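Local coordinates for hypothetical protein TT1465 (Thermus thermophilus, PDB 1WEK), which is of unknown function but has the Rossmann-like fold, a parallel sheet flanked by helices, of the SLOG clan, at residues F70-G75 and G93-L98; A83-A88 and K107-Q112. All coordinates share one frame; numbering follows the deposited sequence.

The two contacts interlock along the chain: strand 71-74, helix 79-90, strand 95-100 and then the loop before strand 114-118 supply their four segments in alternation. Interaction 1 pairs the two strands within the parallel sheet, and interaction 2 lays the connecting helix against the later loop, so both belong to one beta-alpha-beta unit and its continuation. Their centres are about 8 Å apart. N85 of the helix joins them, its OD1 2.5 Å from T74 OG1 and its ND2 2.7 Å from S95 OG, both probable hydrogen bonds, while A88 packs on V72. N85 thus ties sheet, helix and loop together on the sheet face carrying V72, S95 and T74, where Q112 also touches G97.

Interaction 1: F70-G75 and G93-L98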
loop_
_atom_site.group_PDB
_atom_site.type_symbol
_atom_site.label_atom_id
_atom_site.label_comp_id
_atom_site.label_asym_id
_atom_site.label_seq_id
_atom_site.Cartn_x
_atom_site.Cartn_y
_atom_site.Cartn_z
ATOM N N PHE A 70 8.156 -28.639 -21.196
ATOM C CA PHE A 70 7.755 -27.243 -20.967
ATOM C C PHE A 70 6.292 -27.145 -20.542
ATOM O O PHE A 70 5.487 -28.054 -20.787
ATOM C CB PHE A 70 7.906 -26.386 -22.233
ATOM C CG PHE A 70 9.299 -26.304 -22.758
ATOM C CD1 PHE A 70 9.754 -27.223 -23.694
ATOM C CD2 PHE A 70 10.166 -25.327 -22.294
ATOM C CE1 PHE A 70 11.049 -27.174 -24.162
ATOM C CE2 PHE A 70 11.476 -25.264 -22.753
ATOM C CZ PHE A 70 11.921 -26.187 -23.688
ATOM N N GLY A 71 5.962 -26.038 -19.889
ATOM C CA GLY A 71 4.589 -25.778 -19.511
ATOM C C GLY A 71 4.145 -24.723 -20.520
ATOM O O GLY A 71 4.960 -23.906 -20.957
ATOM N N VAL A 72 2.885 -24.744 -20.938
ATOM C CA VAL A 72 2.427 -23.738 -21.882
ATOM C C VAL A 72 1.544 -22.732 -21.165
ATOM O O VAL A 72 0.796 -23.087 -20.244
ATOM C CB VAL A 72 1.634 -24.349 -23.066
ATOM C CG1 VAL A 72 2.522 -25.292 -23.843
ATOM C CG2 VAL A 72 0.391 -25.067 -22.566
ATOM N N VAL A 73 1.668 -21.475 -21.575
ATOM C CA VAL A 73 0.881 -20.383 -21.022
ATOM C C VAL A 73 0.167 -19.721 -22.197
ATOM O O VAL A 73 0.818 -19.277 -23.150
ATOM C CB VAL A 73 1.777 -19.347 -20.326
ATOM C CG1 VAL A 73 0.924 -18.262 -19.705
ATOM C CG2 VAL A 73 2.626 -20.021 -19.265
ATOM N N THR A 74 -1.164 -19.693 -22.148
ATOM C CA THR A 74 -1.970 -19.092 -23.205
ATOM C C THR A 74 -2.971 -18.140 -22.555
ATOM O O THR A 74 -3.000 -17.999 -21.328
ATOM C CB THR A 74 -2.798 -20.138 -23.978
ATOM O OG1 THR A 74 -3.889 -20.580 -23.155
ATOM C CG2 THR A 74 -1.960 -21.310 -24.377
ATOM N N GLY A 75 -3.796 -17.495 -23.376
ATOM C CA GLY A 75 -4.800 -16.590 -22.840
ATOM C C GLY A 75 -6.038 -17.325 -22.326
ATOM O O GLY A 75 -7.047 -16.699 -21.977
ATOM N N GLY A 93 1.070 -32.211 -19.224
ATOM C CA GLY A 93 1.950 -31.109 -18.881
ATOM C C GLY A 93 1.230 -29.964 -18.194
ATOM O O GLY A 93 -0.003 -29.944 -18.111
ATOM N N VAL A 94 2.003 -29.019 -17.673
ATOM C CA VAL A 94 1.444 -27.843 -17.029
ATOM C C VAL A 94 0.794 -26.965 -18.114
ATOM O O VAL A 94 1.458 -26.571 -19.081
ATOM C CB VAL A 94 2.546 -27.018 -16.349
ATOM C CG1 VAL A 94 1.994 -25.656 -15.918
ATOM C CG2 VAL A 94 3.108 -27.789 -15.157
ATOM N N SER A 95 -0.495 -26.667 -17.959
ATOM C CA SER A 95 -1.183 -25.820 -18.924
ATOM C C SER A 95 -1.761 -24.600 -18.211
ATOM O O SER A 95 -2.659 -24.738 -17.384
ATOM C CB SER A 95 -2.311 -26.593 -19.618
ATOM O OG SER A 95 -2.908 -25.803 -20.632
ATOM N N VAL A 96 -1.256 -23.410 -18.542
ATOM C CA VAL A 96 -1.725 -22.177 -17.915
ATOM C C VAL A 96 -2.559 -21.279 -18.833
ATOM O O VAL A 96 -2.283 -21.122 -20.033
ATOM C CB VAL A 96 -0.534 -21.340 -17.363
ATOM C CG1 VAL A 96 -1.053 -20.074 -16.684
ATOM C CG2 VAL A 96 0.288 -22.180 -16.366
ATOM N N GLY A 97 -3.595 -20.688 -18.256
ATOM C CA GLY A 97 -4.445 -19.799 -19.017
ATOM C C GLY A 97 -4.508 -18.467 -18.303
ATOM O O GLY A 97 -4.760 -18.419 -17.099
ATOM N N LEU A 98 -4.243 -17.389 -19.032
ATOM C CA LEU A 98 -4.300 -16.047 -18.455
ATOM C C LEU A 98 -5.567 -15.443 -19.058
ATOM O O LEU A 98 -5.513 -14.577 -19.929
ATOM C CB LEU A 98 -3.059 -15.244 -18.860
ATOM C CG LEU A 98 -1.673 -15.805 -18.498
ATOM C CD1 LEU A 98 -0.584 -14.887 -19.045
ATOM C CD2 LEU A 98 -1.545 -15.925 -16.989
HETATM O O HOH W 1 4.912 -29.145 -18.484
HETATM O O HOH W 2 2.709 -28.307 -20.652
#
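V73 and V96 lie side by side on one face of the sheet, CG2 of V73 3.9 Å from CB of V96, and this is the closely packed part of the contact. With CG1 of V73 anti to its backbone N (chi1 -177°), that methyl reaches along the strands to meet CD1 of L98, two residues beyond V96, at 3.8 Å; F128 of helix 121-130 covers V73 and L98 from the same face. Beneath these side chains the backbones are bonded in parallel register, V96 N giving to V72 O at 2.7 Å with an N-H...O angle of 170°, and T74 N to V96 O at 2.8 Å. The strand axes diverge by only 16°, and helix 79-90 connects the strands: a beta-alpha-beta crossover of the Rossmann-like sheet. On the other face, V72 CG2 sits 3.9 Å from S95 OG, whose hydroxyl is hydrogen-bonded to N85 and to Y111 O. Toward F70 and G93 the pairing gives way to water. One molecule donates to F70 O and accepts from V94 N at 3.0 Å; a second donates to both F70 O and V94 O, the latter also taking the N-H of V72.

Interaction 2: A83-A88 and K107-Q112; sequences AVNRGA and KPNPYQ
R86 runs extended from CG to NE, with CG opposite its backbone N (chi1 -168°), and Y111 has CG beside its own N, which lays the two side chains alongside each other, pointing the same way. R86 CG then stands 3.5 Å from the Y111 ring centroid, only 6° off the ring normal, a CH-pi contact over the face. Farther out the guanidinium plane is nearly parallel to the ring, 7° apart, with Y111 OH over one guanidinium face, 3.3 Å from R86 NE but at a poor angle for a hydrogen bond. The NE instead forms a salt bridge with E90, one turn on in the same helix. P110 CD lies on the opposite face of the ring, 3.8 Å above its plane. The loop itself is shaped by an Asx turn, N109 OD1 accepting from Y111 N at 2.7 Å in the carbonyl plane. The other arm of that amide, ND2, donates to N85 OD1 at 2.9 Å, coming from above the N85 carbonyl plane, and also bonds G77 O. N85 OD1 has a second partner in T74 OG1, while N85 CB lies 3.3 Å from Y111 O.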
loop_
_atom_site.group_PDB
_atom_site.type_symbol
_atom_site.label_atom_id
_atom_site.label_comp_id
_atom_site.label_asym_id
_atom_site.label_seq_id
_atom_site.Cartn_x
_atom_site.Cartn_y
_atom_site.Cartn_z
ATOM N N ALA A 83 -6.676 -25.372 -28.323
ATOM C CA ALA A 83 -5.912 -26.491 -28.857
ATOM C C ALA A 83 -4.542 -26.595 -28.189
ATOM O O ALA A 83 -4.099 -27.695 -27.845
ATOM C CB ALA A 83 -5.745 -26.351 -30.363
ATOM N N VAL A 84 -3.865 -25.458 -28.013
ATOM C CA VAL A 84 -2.549 -25.477 -27.383
ATOM C C VAL A 84 -2.617 -25.948 -25.930
ATOM O O VAL A 84 -1.772 -26.719 -25.503
ATOM C CB VAL A 84 -1.870 -24.093 -27.401
ATOM C CG1 VAL A 84 -0.552 -24.162 -26.610
ATOM C CG2 VAL A 84 -1.616 -23.647 -28.840
ATOM N N ASN A 85 -3.603 -25.469 -25.170
ATOM C CA ASN A 85 -3.769 -25.892 -23.772
ATOM C C ASN A 85 -4.135 -27.380 -23.731
ATOM O O ASN A 85 -3.671 -28.133 -22.863
ATOM C CB ASN A 85 -4.892 -25.116 -23.086
ATOM C CG ASN A 85 -4.505 -23.696 -22.727
ATOM O OD1 ASN A 85 -5.142 -22.745 -23.168
ATOM N ND2 ASN A 85 -3.478 -23.546 -21.901
ATOM N N ARG A 86 -4.987 -27.790 -24.669
ATOM C CA ARG A 86 -5.435 -29.173 -24.751
ATOM C C ARG A 86 -4.291 -30.131 -25.042
ATOM O O ARG A 86 -4.159 -31.168 -24.394
ATOM C CB ARG A 86 -6.499 -29.319 -25.831
ATOM C CG ARG A 86 -7.227 -30.659 -25.794
ATOM C CD ARG A 86 -8.306 -30.713 -26.868
ATOM N NE ARG A 86 -9.152 -31.892 -26.745
ATOM C CZ ARG A 86 -10.182 -32.150 -27.547
ATOM N NH1 ARG A 86 -10.483 -31.308 -28.527
ATOM N NH2 ARG A 86 -10.906 -33.249 -27.369
ATOM N N GLY A 87 -3.471 -29.786 -26.024
ATOM C CA GLY A 87 -2.357 -30.644 -26.362
ATOM C C GLY A 87 -1.473 -30.870 -25.157
ATOM O O GLY A 87 -1.023 -31.990 -24.907
ATOM N N ALA A 88 -1.234 -29.800 -24.409
ATOM C CA ALA A 88 -0.397 -29.852 -23.225
ATOM C C ALA A 88 -1.097 -30.641 -22.129
ATOM O O ALA A 88 -0.539 -31.586 -21.569
ATOM C CB ALA A 88 -0.105 -28.455 -22.736
ATOM N N LYS A 107 -15.823 -18.209 -23.155
ATOM C CA LYS A 107 -15.656 -19.070 -21.983
ATOM C C LYS A 107 -14.242 -19.643 -21.907
ATOM O O LYS A 107 -13.646 -19.980 -22.930
ATOM C CB LYS A 107 -16.672 -20.217 -22.007
ATOM C CG LYS A 107 -18.060 -19.830 -22.502
ATOM C CD LYS A 107 -18.053 -19.555 -24.004
ATOM C CE LYS A 107 -19.448 -19.255 -24.528
ATOM N NZ LYS A 107 -20.367 -20.413 -24.347
ATOM N N PRO A 108 -13.690 -19.764 -20.686
ATOM C CA PRO A 108 -12.335 -20.308 -20.494
ATOM C C PRO A 108 -12.337 -21.761 -20.955
ATOM O O PRO A 108 -13.257 -22.507 -20.613
ATOM C CB PRO A 108 -12.120 -20.215 -18.978
ATOM C CG PRO A 108 -13.129 -19.200 -18.521
ATOM C CD PRO A 108 -14.325 -19.480 -19.390
ATOM N N ASN A 109 -11.335 -22.179 -21.721
ATOM C CA ASN A 109 -11.329 -23.565 -22.162
ATOM C C ASN A 109 -11.166 -24.471 -20.932
ATOM O O ASN A 109 -10.842 -24.000 -19.838
ATOM C CB ASN A 109 -10.258 -23.802 -23.248
ATOM C CG ASN A 109 -8.823 -23.758 -22.729
ATOM O OD1 ASN A 109 -8.421 -24.573 -21.894
ATOM N ND2 ASN A 109 -8.026 -22.828 -23.264
ATOM N N PRO A 110 -11.435 -25.772 -21.077
ATOM C CA PRO A 110 -11.294 -26.638 -19.904
ATOM C C PRO A 110 -9.960 -27.354 -19.783
ATOM O O PRO A 110 -9.854 -28.345 -19.049
ATOM C CB PRO A 110 -12.436 -27.641 -20.066
ATOM C CG PRO A 110 -13.201 -27.193 -21.317
ATOM C CD PRO A 110 -12.204 -26.443 -22.131
ATOM N N TYR A 111 -8.940 -26.866 -20.476
ATOM C CA TYR A 111 -7.654 -27.543 -20.439
ATOM C C TYR A 111 -6.561 -26.763 -19.740
ATOM O O TYR A 111 -5.424 -26.728 -20.200
ATOM C CB TYR A 111 -7.221 -27.887 -21.863
ATOM C CG TYR A 111 -8.297 -28.600 -22.636
ATOM C CD1 TYR A 111 -8.931 -27.986 -23.714
ATOM C CD2 TYR A 111 -8.710 -29.879 -22.270
ATOM C CE1 TYR A 111 -9.940 -28.616 -24.408
ATOM C CE2 TYR A 111 -9.741 -30.529 -22.964
ATOM C CZ TYR A 111 -10.347 -29.897 -24.027
ATOM O OH TYR A 111 -11.349 -30.553 -24.724
ATOM N N GLN A 112 -6.895 -26.156 -18.612
ATOM C CA GLN A 112 -5.909 -25.380 -17.889
ATOM C C GLN A 112 -5.543 -25.996 -16.539
ATOM O O GLN A 112 -6.405 -26.208 -15.698
ATOM C CB GLN A 112 -6.435 -23.957 -17.695
ATOM C CG GLN A 112 -6.838 -23.256 -19.005
ATOM C CD GLN A 112 -7.536 -21.919 -18.767
ATOM O OE1 GLN A 112 -8.455 -21.536 -19.504
ATOM N NE2 GLN A 112 -7.100 -21.202 -17.740
#